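Local coordinates for protein probable translation factor yciO (Escherichia coli, PDB 1KK9) that is of uncertain function but belongs to the SUA5 family and may bind double-stranded RNA, at residues A[57-62]-A[151-156]; A[158-163]-A[176-181]; A[195-200]-A[209-214]. One frame throughout, in Å; residues are numbered along the deposited sequence.

Contact 1 of 3, residues A[57-62]-A[151-156]; sequences CKIEDK and LGEPML
One water joins I59 to E153 and P154: it accepts from I59 N at 2.9 Å and donates to P154 O at 2.7 Å and to E153 OE2. These three partners lock it between the turn K58 to D61 and the loop that follows helix 142-151. E153 comes to the water because its CG lies between its own backbone N and carbonyl carbon (chi1 56°), with the chain extended beyond. E60 approaches the same carboxylate from the opposite direction, its OE2 3.1 Å from E153 OE2, the two planes 49° apart. Two like charges this close would probably raise the pKa of one of the two acids.

The fold here is the mixed open sheet of the YrdC-like family, in which the end of strand 52-57 pairs antiparallel with the start of strand 155-159. C57 and L156 form a hydrogen-bonded pair: C57 N donates to L156 O at 2.9 Å, and L156 N donates to C57 O at 3.0 Å. Their side chains lie on the same face, C57 SG against L156 CD2 at 3.6 Å, two compact apolar groups that helix 62-72 covers.

Beyond the pair the chain turns away, and I59 fills the corner. The I59 side chain lies across the proline at an angle, its CD1 4.0 Å from P154 CB, while Y93 of helix 87-93 packs on both residues; a branched aliphatic suits this buried spot. D61, the last residue of the type I turn that K58 begins, is the N-cap of helix 62-72, its OD1 accepting from A64 N.

Contact 2 of 3, residues A[158-163]-A[176-181]; sequences TSLMLP and KDRLEK. With SO4 (sulfate ion), chain B.
Where strand 155-159 runs out, the chain leaves the sheet beside an anion site and passes alongside helix 172-179, so that L160 meets L179 and P163 meets R178. The leucines reach toward each other tip to tip, L160 CD1 3.9 Å from L179 CD1. L160 can do this because its CG stands anti to the backbone N (chi1 -179°), which carries the branch out to the helix. Both are buried, and their apolar ends bridge the end of strand 155-159 to helix 172-179, with L55 behind L160 and I71 of helix 62-72 behind L179.

R178 roofs this patch. Its guanidinium lies between P163 and L179: L179 CD1 stands 4.3 Å above the plane, over its centre, and P163 CD covers the opposite face, so near that the modelled detail there is doubtful. M161 O sits at the edge, close to the plane, 3.6 Å from R178 NH1. The charge is answered by a salt bridge from NH1 to E169, whose backbone also bonds to L160; the ion pair therefore joins the loop after the strand to the helix. A long arginine suits the place, as its methylenes span the distance while its flat end slides between apolar groups.

At the other end of 158-163, S159 faces a sulfate, probably from the crystallisation liquor. S159 N donates to its O1 at 2.7 Å with an N-H...O angle of 159°, and S159 OG bonds to O4 at 2.5 Å. R72, H78 and R211 also hold the ion, and R137 bonds to S159 OG. Such a cluster of a strand-end serine with basic side chains is consistent with a phosphate-binding pocket in this SUA5-family, YrdC-like fold.

Contact 3 of 3, residues A[195-200]-A[209-214]; sequences KPTTVI and VVREGV. With SO4 (sulfate ion), chain B.
R211 is packed tightly between P196 and V199, while the chain around K195 and E212 borders solvent. P196 CB stands 3.6 Å above the centre of the R211 guanidinium and V199 CG2 covers the opposite face, so two apolar groups sandwich it, fixing its orientation. Its edge is polar. T197 O accepts from R211 NE at 2.9 Å, nearly in line with the carbonyl, and also from NH2, a side-on grip. R211 NH2 reaches T197 OG1 at 3.1 Å as well, and that hydroxyl is tied to T113 on the neighbouring strand. A bend at chi3 of R211 brings the group across, leaving R211 NH1 to donate to sulfate O3 and NH2 to O4.

G213 passes close to the other segment: its CA is 3.1 Å from P196 O, and a residue without a side chain fits between that carbonyl and T198. T198 OG1 accepts from G213 N at 2.7 Å and also bonds to G215 O, tying down the chain just beyond V214.

At the outer rim K195 CB and CG still pack closely on V214 CG1, but K195 NZ makes a weak bond to G213 O, and exposed E212 points away.

V199 O accepts from both V210 N (2.8 Å) and R211 N (3.3 Å), which with V210 and R211 both opposite V199 makes a classic beta bulge in the antiparallel hairpin 198-201/208-211.

How the contacts relate
Following the chain from the N terminus, contact 1 closes first, joining the end of strand 52-57 to the start of strand 155-159 across 88 intervening residues. Contact 2 opens directly afterwards on the same strand and closes a short loop of 12 residues back from helix 172-179. Contact 3 follows as a hairpin with 8 residues between its segments, at the outer strand of the sheet. The three are in series; none nests in or crosses another. Contacts 1 and 3 lie on opposite sides of the chain's centre, about 23 Å apart between centres. Contacts 2 and 3 touch, M161 SE lying 4.2 Å from P196 CB, and share the sulfate.

Contact 1 of 3, residues A[57-62]-A[151-156]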
ATOM      1  N   CYS A  57      -7.950  -0.960  -2.358  1.00 26.68           N
ATOM      2  CA  CYS A  57      -9.353  -0.632  -2.575  1.00 28.82           C
ATOM      3  C   CYS A  57      -9.524   0.878  -2.453  1.00 29.17           C
ATOM      4  O   CYS A  57      -8.589   1.594  -2.068  1.00 25.80           O
ATOM      5  CB  CYS A  57     -10.250  -1.337  -1.550  1.00 29.22           C
ATOM      6  SG  CYS A  57     -10.160  -0.686   0.145  1.00 33.55           S
ATOM      7  N   LYS A  58     -10.718   1.357  -2.787  1.00 32.07           N
ATOM      8  CA  LYS A  58     -11.005   2.778  -2.712  1.00 34.04           C
ATOM      9  C   LYS A  58     -11.020   3.147  -1.236  1.00 35.17           C
ATOM     10  O   LYS A  58     -11.370   2.326  -0.392  1.00 33.80           O
ATOM     11  CB  LYS A  58     -12.356   3.095  -3.374  1.00 37.86           C
ATOM     12  CG  LYS A  58     -12.525   4.580  -3.690  1.00 40.69           C
ATOM     13  CD  LYS A  58     -13.686   4.892  -4.634  1.00 43.90           C
ATOM     14  CE  LYS A  58     -15.036   4.482  -4.074  1.00 45.68           C
ATOM     15  NZ  LYS A  58     -15.173   3.004  -4.110  1.00 50.34           N
ATOM     16  N   ILE A  59     -10.617   4.375  -0.931  1.00 35.39           N
ATOM     17  CA  ILE A  59     -10.558   4.852   0.442  1.00 38.49           C
ATOM     18  C   ILE A  59     -11.869   4.831   1.214  1.00 39.72           C
ATOM     19  O   ILE A  59     -11.911   4.365   2.350  1.00 40.72           O
ATOM     20  CB  ILE A  59     -10.003   6.286   0.507  1.00 39.13           C
ATOM     21  CG1 ILE A  59      -8.498   6.272   0.246  1.00 40.38           C
ATOM     22  CG2 ILE A  59     -10.284   6.888   1.884  1.00 42.29           C
ATOM     23  CD1 ILE A  59      -7.845   7.634   0.361  1.00 43.74           C
ATOM     24  N   GLU A  60     -12.939   5.337   0.615  1.00 41.28           N
ATOM     25  CA  GLU A  60     -14.220   5.377   1.317  1.00 43.69           C
ATOM     26  C   GLU A  60     -15.102   4.147   1.229  1.00 43.04           C
ATOM     27  O   GLU A  60     -16.247   4.183   1.679  1.00 44.97           O
ATOM     28  CB  GLU A  60     -15.029   6.605   0.892  1.00 45.30           C
ATOM     29  CG  GLU A  60     -14.837   7.015  -0.544  1.00 51.10           C
ATOM     30  CD  GLU A  60     -13.498   7.693  -0.768  1.00 55.20           C
ATOM     31  OE1 GLU A  60     -13.168   8.609   0.025  1.00 58.46           O
ATOM     32  OE2 GLU A  60     -12.785   7.322  -1.733  1.00 55.20           O
ATOM     33  N   ASP A  61     -14.601   3.052   0.667  1.00 41.17           N
ATOM     34  CA  ASP A  61     -15.430   1.853   0.603  1.00 40.75           C
ATOM     35  C   ASP A  61     -15.245   0.994   1.861  1.00 39.48           C
ATOM     36  O   ASP A  61     -14.242   0.282   2.005  1.00 37.77           O
ATOM     37  CB  ASP A  61     -15.102   1.029  -0.638  1.00 41.56           C
ATOM     38  CG  ASP A  61     -16.198   0.040  -0.972  1.00 43.68           C
ATOM     39  OD1 ASP A  61     -16.459  -0.876  -0.156  1.00 44.92           O
ATOM     40  OD2 ASP A  61     -16.811   0.187  -2.050  1.00 45.95           O
ATOM     41  N   LYS A  62     -16.218   1.064   2.772  1.00 38.32           N
ATOM     42  CA  LYS A  62     -16.143   0.300   4.016  1.00 37.31           C
ATOM     43  C   LYS A  62     -16.110  -1.212   3.784  1.00 36.00           C
ATOM     44  O   LYS A  62     -15.270  -1.913   4.348  1.00 36.09           O
ATOM     45  CB  LYS A  62     -17.316   0.658   4.936  1.00 38.48           C
ATOM     46  CG  LYS A  62     -17.332  -0.145   6.230  1.00 39.80           C
ATOM     47  CD  LYS A  62     -18.438   0.312   7.173  1.00 43.33           C
ATOM     48  CE  LYS A  62     -18.490  -0.559   8.422  1.00 44.74           C
ATOM     49  NZ  LYS A  62     -18.898  -1.967   8.104  1.00 45.35           N
ATOM     50  N   LEU A 151      -6.347   6.685 -10.744  1.00 32.71           N
ATOM     51  CA  LEU A 151      -7.309   6.804  -9.653  1.00 32.17           C
ATOM     52  C   LEU A 151      -7.478   8.253  -9.197  1.00 33.20           C
ATOM     53  O   LEU A 151      -8.577   8.672  -8.857  1.00 34.73           O
ATOM     54  CB  LEU A 151      -6.868   5.938  -8.472  1.00 30.56           C
ATOM     55  CG  LEU A 151      -7.844   5.753  -7.306  1.00 32.45           C
ATOM     56  CD1 LEU A 151      -9.164   5.142  -7.779  1.00 30.40           C
ATOM     57  CD2 LEU A 151      -7.180   4.861  -6.262  1.00 31.02           C
ATOM     58  N   GLY A 152      -6.390   9.014  -9.176  1.00 34.03           N
ATOM     59  CA  GLY A 152      -6.485  10.408  -8.769  1.00 33.96           C
ATOM     60  C   GLY A 152      -6.469  10.666  -7.276  1.00 34.22           C
ATOM     61  O   GLY A 152      -6.703  11.787  -6.831  1.00 34.86           O
ATOM     62  N   GLU A 153      -6.201   9.627  -6.493  1.00 34.35           N
ATOM     63  CA  GLU A 153      -6.133   9.746  -5.039  1.00 33.06           C
ATOM     64  C   GLU A 153      -5.425   8.511  -4.501  1.00 30.92           C
ATOM     65  O   GLU A 153      -5.133   7.585  -5.259  1.00 29.11           O
ATOM     66  CB  GLU A 153      -7.535   9.853  -4.425  1.00 34.46           C
ATOM     67  CG  GLU A 153      -8.469   8.708  -4.770  1.00 37.70           C
ATOM     68  CD  GLU A 153      -9.778   8.768  -3.987  1.00 41.54           C
ATOM     69  OE1 GLU A 153     -10.321   9.880  -3.811  1.00 42.91           O
ATOM     70  OE2 GLU A 153     -10.273   7.701  -3.552  1.00 42.01           O
ATOM     71  N   PRO A 154      -5.142   8.479  -3.190  1.00 29.38           N
ATOM     72  CA  PRO A 154      -4.458   7.322  -2.611  1.00 31.03           C
ATOM     73  C   PRO A 154      -5.343   6.095  -2.605  1.00 30.40           C
ATOM     74  O   PRO A 154      -6.568   6.184  -2.615  1.00 32.11           O
ATOM     75  CB  PRO A 154      -4.131   7.772  -1.184  1.00 28.77           C
ATOM     76  CG  PRO A 154      -4.125   9.255  -1.270  1.00 31.76           C
ATOM     77  CD  PRO A 154      -5.291   9.539  -2.183  1.00 30.36           C
HETATM   78  N   MSE A 155      -4.700   4.943  -2.589  1.00 30.08           N
HETATM   79  CA  MSE A 155      -5.415   3.698  -2.550  1.00 30.58           C
HETATM   80  C   MSE A 155      -5.215   3.108  -1.165  1.00 30.84           C
HETATM   81  O   MSE A 155      -4.090   3.051  -0.657  1.00 30.34           O
HETATM   82  CB  MSE A 155      -4.868   2.760  -3.622  1.00 33.88           C
HETATM   83  CG  MSE A 155      -5.458   1.386  -3.596  1.00 39.38           C
HETATM   84 SE   MSE A 155      -5.641   0.709  -5.393  1.00 42.88          SE
HETATM   85  CE  MSE A 155      -3.839   0.947  -6.024  1.00 40.05           C
ATOM     86  N   LEU A 156      -6.318   2.717  -0.540  1.00 29.44           N
ATOM     87  CA  LEU A 156      -6.263   2.099   0.769  1.00 28.01           C
ATOM     88  C   LEU A 156      -5.605   0.753   0.508  1.00 27.55           C
ATOM     89  O   LEU A 156      -6.029   0.022  -0.387  1.00 27.14           O
ATOM     90  CB  LEU A 156      -7.668   1.894   1.326  1.00 29.18           C
ATOM     91  CG  LEU A 156      -7.709   1.118   2.644  1.00 28.86           C
ATOM     92  CD1 LEU A 156      -6.794   1.779   3.659  1.00 28.65           C
ATOM     93  CD2 LEU A 156      -9.146   1.064   3.151  1.00 29.86           C
TER
HETATM   94  O   HOH W   1      -9.130   5.506  -3.093  1.00 30.61           O

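Contact 2 of 3, residues A[158-163]-A[176-181]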
ATOM      1  N   THR A 158      -2.643  -2.609   2.096  1.00 26.63           N
ATOM      2  CA  THR A 158      -1.873  -3.333   3.089  1.00 25.98           C
ATOM      3  C   THR A 158      -1.000  -4.187   2.192  1.00 26.90           C
ATOM      4  O   THR A 158      -1.356  -4.439   1.038  1.00 24.88           O
ATOM      5  CB  THR A 158      -2.717  -4.306   3.946  1.00 28.12           C
ATOM      6  OG1 THR A 158      -3.273  -5.324   3.105  1.00 29.45           O
ATOM      7  CG2 THR A 158      -3.843  -3.573   4.661  1.00 29.99           C
ATOM      8  N   SER A 159       0.144  -4.612   2.696  1.00 23.51           N
ATOM      9  CA  SER A 159       0.991  -5.482   1.912  1.00 26.06           C
ATOM     10  C   SER A 159       0.246  -6.815   1.896  1.00 26.25           C
ATOM     11  O   SER A 159      -0.592  -7.076   2.767  1.00 27.85           O
ATOM     12  CB  SER A 159       2.348  -5.659   2.591  1.00 23.18           C
ATOM     13  OG  SER A 159       2.986  -4.408   2.785  1.00 26.57           O
ATOM     14  N   LEU A 160       0.522  -7.647   0.903  1.00 27.06           N
ATOM     15  CA  LEU A 160      -0.126  -8.947   0.841  1.00 29.84           C
ATOM     16  C   LEU A 160       0.831  -9.936   1.463  1.00 31.99           C
ATOM     17  O   LEU A 160       1.713 -10.471   0.804  1.00 32.11           O
ATOM     18  CB  LEU A 160      -0.443  -9.355  -0.597  1.00 27.36           C
ATOM     19  CG  LEU A 160      -1.152 -10.710  -0.744  1.00 25.71           C
ATOM     20  CD1 LEU A 160      -2.460 -10.727   0.044  1.00 25.08           C
ATOM     21  CD2 LEU A 160      -1.414 -10.983  -2.211  1.00 24.96           C
HETATM   22  N   MSE A 161       0.651 -10.159   2.757  1.00 36.21           N
HETATM   23  CA  MSE A 161       1.495 -11.081   3.492  1.00 42.76           C
HETATM   24  C   MSE A 161       0.813 -12.448   3.581  1.00 46.80           C
HETATM   25  O   MSE A 161      -0.393 -12.543   3.831  1.00 48.55           O
HETATM   26  CB  MSE A 161       1.721 -10.570   4.913  1.00 43.06           C
HETATM   27  CG  MSE A 161       1.919  -9.075   5.040  1.00 49.59           C
HETATM   28 SE   MSE A 161       3.779  -8.547   4.991  1.00 51.51          SE
HETATM   29  CE  MSE A 161       4.563  -9.722   6.297  1.00 50.70           C
ATOM     30  N   LEU A 162       1.591 -13.502   3.363  1.00 50.43           N
ATOM     31  CA  LEU A 162       1.068 -14.847   3.492  1.00 53.90           C
ATOM     32  C   LEU A 162       0.801 -14.894   4.994  1.00 55.21           C
ATOM     33  O   LEU A 162       1.715 -14.739   5.789  1.00 56.00           O
ATOM     34  CB  LEU A 162       2.138 -15.855   3.090  1.00 54.86           C
ATOM     35  CG  LEU A 162       2.806 -15.497   1.764  1.00 55.39           C
ATOM     36  CD1 LEU A 162       3.844 -14.442   2.045  1.00 56.07           C
ATOM     37  CD2 LEU A 162       3.458 -16.706   1.106  1.00 55.21           C
ATOM     38  N   PRO A 163      -0.470 -15.047   5.404  1.00 56.89           N
ATOM     39  CA  PRO A 163      -0.810 -15.096   6.829  1.00 56.93           C
ATOM     40  C   PRO A 163       0.218 -15.691   7.795  1.00 57.26           C
ATOM     41  O   PRO A 163       0.865 -16.724   7.528  1.00 57.43           O
ATOM     42  CB  PRO A 163      -2.125 -15.848   6.829  1.00 57.43           C
ATOM     43  CG  PRO A 163      -2.820 -15.249   5.613  1.00 57.80           C
ATOM     44  CD  PRO A 163      -1.691 -15.155   4.571  1.00 58.09           C
ATOM     45  N   LYS A 176      -3.131 -16.323  -7.086  1.00 34.03           N
ATOM     46  CA  LYS A 176      -4.379 -16.701  -7.727  1.00 37.15           C
ATOM     47  C   LYS A 176      -4.981 -17.930  -7.074  1.00 38.05           C
ATOM     48  O   LYS A 176      -6.180 -17.971  -6.825  1.00 38.73           O
ATOM     49  CB  LYS A 176      -4.157 -16.973  -9.217  1.00 38.39           C
ATOM     50  CG  LYS A 176      -5.453 -17.039 -10.026  1.00 41.72           C
ATOM     51  CD  LYS A 176      -5.182 -16.932 -11.533  1.00 45.81           C
ATOM     52  CE  LYS A 176      -4.809 -18.273 -12.148  1.00 48.09           C
ATOM     53  NZ  LYS A 176      -5.998 -19.188 -12.180  1.00 49.49           N
ATOM     54  N   ASP A 177      -4.154 -18.932  -6.788  1.00 40.14           N
ATOM     55  CA  ASP A 177      -4.667 -20.154  -6.176  1.00 43.09           C
ATOM     56  C   ASP A 177      -5.203 -19.893  -4.777  1.00 43.53           C
ATOM     57  O   ASP A 177      -6.168 -20.519  -4.341  1.00 44.34           O
ATOM     58  CB  ASP A 177      -3.580 -21.235  -6.089  1.00 45.86           C
ATOM     59  CG  ASP A 177      -3.078 -21.685  -7.455  1.00 49.28           C
ATOM     60  OD1 ASP A 177      -3.834 -21.565  -8.451  1.00 51.97           O
ATOM     61  OD2 ASP A 177      -1.923 -22.176  -7.527  1.00 50.69           O
ATOM     62  N   ARG A 178      -4.576 -18.966  -4.066  1.00 42.80           N
ATOM     63  CA  ARG A 178      -5.005 -18.673  -2.712  1.00 41.99           C
ATOM     64  C   ARG A 178      -6.173 -17.697  -2.596  1.00 40.91           C
ATOM     65  O   ARG A 178      -6.980 -17.826  -1.679  1.00 42.46           O
ATOM     66  CB  ARG A 178      -3.814 -18.151  -1.892  1.00 42.27           C
ATOM     67  CG  ARG A 178      -4.153 -17.762  -0.446  1.00 46.24           C
ATOM     68  CD  ARG A 178      -3.030 -16.904   0.200  1.00 47.34           C
ATOM     69  NE  ARG A 178      -3.554 -15.963   1.194  1.00 48.89           N
ATOM     70  CZ  ARG A 178      -2.904 -14.883   1.633  1.00 50.22           C
ATOM     71  NH1 ARG A 178      -1.689 -14.590   1.177  1.00 49.45           N
ATOM     72  NH2 ARG A 178      -3.481 -14.072   2.514  1.00 50.12           N
ATOM     73  N   LEU A 179      -6.298 -16.751  -3.523  1.00 38.09           N
ATOM     74  CA  LEU A 179      -7.353 -15.743  -3.399  1.00 37.00           C
ATOM     75  C   LEU A 179      -8.301 -15.520  -4.574  1.00 36.67           C
ATOM     76  O   LEU A 179      -9.057 -14.551  -4.581  1.00 33.75           O
ATOM     77  CB  LEU A 179      -6.707 -14.403  -3.048  1.00 37.36           C
ATOM     78  CG  LEU A 179      -5.845 -14.366  -1.780  1.00 36.42           C
ATOM     79  CD1 LEU A 179      -4.942 -13.151  -1.797  1.00 36.86           C
ATOM     80  CD2 LEU A 179      -6.744 -14.344  -0.565  1.00 35.00           C
ATOM     81  N   GLU A 180      -8.265 -16.410  -5.558  1.00 38.47           N
ATOM     82  CA  GLU A 180      -9.109 -16.282  -6.741  1.00 40.38           C
ATOM     83  C   GLU A 180     -10.578 -16.012  -6.413  1.00 39.33           C
ATOM     84  O   GLU A 180     -11.277 -15.330  -7.164  1.00 39.10           O
ATOM     85  CB  GLU A 180      -8.975 -17.553  -7.585  1.00 43.77           C
ATOM     86  CG  GLU A 180      -9.567 -17.472  -8.977  1.00 49.64           C
ATOM     87  CD  GLU A 180      -9.304 -18.746  -9.773  1.00 52.17           C
ATOM     88  OE1 GLU A 180      -9.743 -19.832  -9.316  1.00 53.37           O
ATOM     89  OE2 GLU A 180      -8.649 -18.662 -10.845  1.00 53.50           O
ATOM     90  N   LYS A 181     -11.051 -16.531  -5.286  1.00 38.97           N
ATOM     91  CA  LYS A 181     -12.448 -16.332  -4.904  1.00 39.43           C
ATOM     92  C   LYS A 181     -12.629 -15.278  -3.819  1.00 38.46           C
ATOM     93  O   LYS A 181     -13.724 -15.136  -3.269  1.00 36.74           O
ATOM     94  CB  LYS A 181     -13.061 -17.662  -4.433  1.00 41.69           C
ATOM     95  CG  LYS A 181     -12.985 -18.775  -5.475  1.00 45.74           C
ATOM     96  CD  LYS A 181     -13.604 -20.090  -4.988  1.00 50.45           C
ATOM     97  CE  LYS A 181     -13.380 -21.203  -6.018  1.00 51.62           C
ATOM     98  NZ  LYS A 181     -13.950 -22.525  -5.611  1.00 54.16           N
TER
HETATM   99  S   SO4 B 225       1.852  -3.872   6.049  1.00 32.59           S
HETATM  100  O1  SO4 B 225       0.698  -4.422   5.319  1.00 33.53           O
HETATM  101  O2  SO4 B 225       1.433  -2.715   6.855  1.00 34.69           O
HETATM  102  O3  SO4 B 225       2.399  -4.918   6.923  1.00 32.04           O
HETATM  103  O4  SO4 B 225       2.900  -3.414   5.111  1.00 33.49           O

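Contact 3 of 3, residues A[195-200]-A[209-214]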
ATOM      1  N   LYS A 195      10.594  -9.531   0.582  1.00 29.43           N
ATOM      2  CA  LYS A 195      10.879  -8.682   1.730  1.00 30.25           C
ATOM      3  C   LYS A 195       9.949  -7.476   1.732  1.00 28.67           C
ATOM      4  O   LYS A 195       9.924  -6.695   0.782  1.00 27.81           O
ATOM      5  CB  LYS A 195      12.327  -8.201   1.687  1.00 33.21           C
ATOM      6  CG  LYS A 195      12.731  -7.410   2.929  1.00 40.04           C
ATOM      7  CD  LYS A 195      13.168  -8.336   4.048  1.00 44.40           C
ATOM      8  CE  LYS A 195      14.639  -8.721   3.895  1.00 46.02           C
ATOM      9  NZ  LYS A 195      15.521  -7.542   4.149  1.00 48.61           N
ATOM     10  N   PRO A 196       9.175  -7.304   2.812  1.00 28.03           N
ATOM     11  CA  PRO A 196       8.242  -6.177   2.914  1.00 27.19           C
ATOM     12  C   PRO A 196       8.977  -4.846   3.097  1.00 26.89           C
ATOM     13  O   PRO A 196      10.191  -4.815   3.269  1.00 27.07           O
ATOM     14  CB  PRO A 196       7.399  -6.550   4.124  1.00 26.44           C
ATOM     15  CG  PRO A 196       8.407  -7.227   5.007  1.00 27.64           C
ATOM     16  CD  PRO A 196       9.173  -8.106   4.049  1.00 27.92           C
ATOM     17  N   THR A 197       8.236  -3.750   3.052  1.00 26.48           N
ATOM     18  CA  THR A 197       8.838  -2.437   3.214  1.00 26.03           C
ATOM     19  C   THR A 197       9.382  -2.284   4.632  1.00 26.41           C
ATOM     20  O   THR A 197       9.000  -3.001   5.543  1.00 27.23           O
ATOM     21  CB  THR A 197       7.811  -1.303   3.002  1.00 25.19           C
ATOM     22  OG1 THR A 197       6.833  -1.351   4.049  1.00 24.67           O
ATOM     23  CG2 THR A 197       7.120  -1.431   1.641  1.00 24.25           C
ATOM     24  N   THR A 198      10.296  -1.347   4.804  1.00 27.40           N
ATOM     25  CA  THR A 198      10.824  -1.062   6.124  1.00 26.86           C
ATOM     26  C   THR A 198       9.800  -0.071   6.655  1.00 26.23           C
ATOM     27  O   THR A 198       9.415   0.865   5.955  1.00 26.69           O
ATOM     28  CB  THR A 198      12.220  -0.426   6.036  1.00 27.13           C
ATOM     29  OG1 THR A 198      13.189  -1.462   5.833  1.00 25.47           O
ATOM     30  CG2 THR A 198      12.548   0.355   7.301  1.00 27.67           C
ATOM     31  N   VAL A 199       9.324  -0.295   7.870  1.00 25.18           N
ATOM     32  CA  VAL A 199       8.325   0.591   8.441  1.00 26.98           C
ATOM     33  C   VAL A 199       8.952   1.497   9.491  1.00 28.50           C
ATOM     34  O   VAL A 199       9.539   1.029  10.461  1.00 29.71           O
ATOM     35  CB  VAL A 199       7.153  -0.223   9.049  1.00 25.44           C
ATOM     36  CG1 VAL A 199       6.120   0.706   9.667  1.00 24.24           C
ATOM     37  CG2 VAL A 199       6.504  -1.067   7.959  1.00 23.51           C
ATOM     38  N   ILE A 200       8.837   2.801   9.270  1.00 30.26           N
ATOM     39  CA  ILE A 200       9.397   3.786  10.181  1.00 31.24           C
ATOM     40  C   ILE A 200       8.283   4.619  10.790  1.00 32.16           C
ATOM     41  O   ILE A 200       7.487   5.225  10.070  1.00 31.56           O
ATOM     42  CB  ILE A 200      10.353   4.766   9.459  1.00 31.12           C
ATOM     43  CG1 ILE A 200      11.469   4.003   8.741  1.00 31.02           C
ATOM     44  CG2 ILE A 200      10.924   5.763  10.468  1.00 31.65           C
ATOM     45  CD1 ILE A 200      12.319   3.135   9.643  1.00 30.97           C
ATOM     46  N   VAL A 209      12.009   2.281  14.308  1.00 36.87           N
ATOM     47  CA  VAL A 209      12.004   1.242  13.285  1.00 36.70           C
ATOM     48  C   VAL A 209      10.989   0.200  13.723  1.00 36.92           C
ATOM     49  O   VAL A 209      11.250  -0.592  14.634  1.00 38.14           O
ATOM     50  CB  VAL A 209      13.379   0.553  13.151  1.00 37.94           C
ATOM     51  CG1 VAL A 209      13.272  -0.629  12.196  1.00 38.20           C
ATOM     52  CG2 VAL A 209      14.413   1.542  12.639  1.00 36.05           C
ATOM     53  N   VAL A 210       9.824   0.215  13.089  1.00 35.12           N
ATOM     54  CA  VAL A 210       8.769  -0.731  13.423  1.00 33.50           C
ATOM     55  C   VAL A 210       9.066  -2.089  12.795  1.00 33.30           C
ATOM     56  O   VAL A 210       8.803  -3.138  13.385  1.00 33.18           O
ATOM     57  CB  VAL A 210       7.412  -0.226  12.913  1.00 32.70           C
ATOM     58  CG1 VAL A 210       6.330  -1.267  13.182  1.00 34.04           C
ATOM     59  CG2 VAL A 210       7.074   1.084  13.584  1.00 33.37           C
ATOM     60  N   ARG A 211       9.615  -2.057  11.588  1.00 32.85           N
ATOM     61  CA  ARG A 211       9.954  -3.279  10.871  1.00 32.93           C
ATOM     62  C   ARG A 211      11.095  -3.021   9.922  1.00 33.08           C
ATOM     63  O   ARG A 211      11.075  -2.051   9.159  1.00 33.65           O
ATOM     64  CB  ARG A 211       8.755  -3.797  10.065  1.00 32.62           C
ATOM     65  CG  ARG A 211       9.081  -4.996   9.169  1.00 31.69           C
ATOM     66  CD  ARG A 211       7.848  -5.477   8.400  1.00 30.14           C
ATOM     67  NE  ARG A 211       7.428  -4.555   7.344  1.00 27.94           N
ATOM     68  CZ  ARG A 211       6.179  -4.461   6.897  1.00 25.18           C
ATOM     69  NH1 ARG A 211       5.224  -5.230   7.414  1.00 23.94           N
ATOM     70  NH2 ARG A 211       5.883  -3.595   5.939  1.00 25.37           N
ATOM     71  N   GLU A 212      12.096  -3.884   9.967  1.00 33.28           N
ATOM     72  CA  GLU A 212      13.219  -3.725   9.072  1.00 35.52           C
ATOM     73  C   GLU A 212      12.944  -4.561   7.834  1.00 34.93           C
ATOM     74  O   GLU A 212      13.029  -5.784   7.865  1.00 34.38           O
ATOM     75  CB  GLU A 212      14.519  -4.164   9.749  1.00 38.74           C
ATOM     76  CG  GLU A 212      15.731  -4.086   8.836  1.00 44.45           C
ATOM     77  CD  GLU A 212      17.054  -4.218   9.594  1.00 47.90           C
ATOM     78  OE1 GLU A 212      17.056  -4.795  10.709  1.00 48.23           O
ATOM     79  OE2 GLU A 212      18.091  -3.751   9.066  1.00 50.45           O
ATOM     80  N   GLY A 213      12.580  -3.878   6.754  1.00 35.02           N
ATOM     81  CA  GLY A 213      12.297  -4.549   5.503  1.00 34.62           C
ATOM     82  C   GLY A 213      13.405  -4.287   4.509  1.00 35.09           C
ATOM     83  O   GLY A 213      14.581  -4.265   4.869  1.00 35.35           O
ATOM     84  N   VAL A 214      13.025  -4.068   3.258  1.00 35.30           N
ATOM     85  CA  VAL A 214      13.979  -3.815   2.192  1.00 36.32           C
ATOM     86  C   VAL A 214      14.672  -2.469   2.306  1.00 37.69           C
ATOM     87  O   VAL A 214      15.794  -2.307   1.819  1.00 37.98           O
ATOM     88  CB  VAL A 214      13.303  -3.886   0.801  1.00 36.77           C
ATOM     89  CG1 VAL A 214      13.165  -5.315   0.371  1.00 36.36           C
ATOM     90  CG2 VAL A 214      11.938  -3.231   0.848  1.00 36.26           C
TER
HETATM   91  S   SO4 B 225       1.852  -3.872   6.049  1.00 32.59           S
HETATM   92  O1  SO4 B 225       0.698  -4.422   5.319  1.00 33.53           O
HETATM   93  O2  SO4 B 225       1.433  -2.715   6.855  1.00 34.69           O
HETATM   94  O3  SO4 B 225       2.399  -4.918   6.923  1.00 32.04           O
HETATM   95  O4  SO4 B 225       2.900  -3.414   5.111  1.00 33.49           O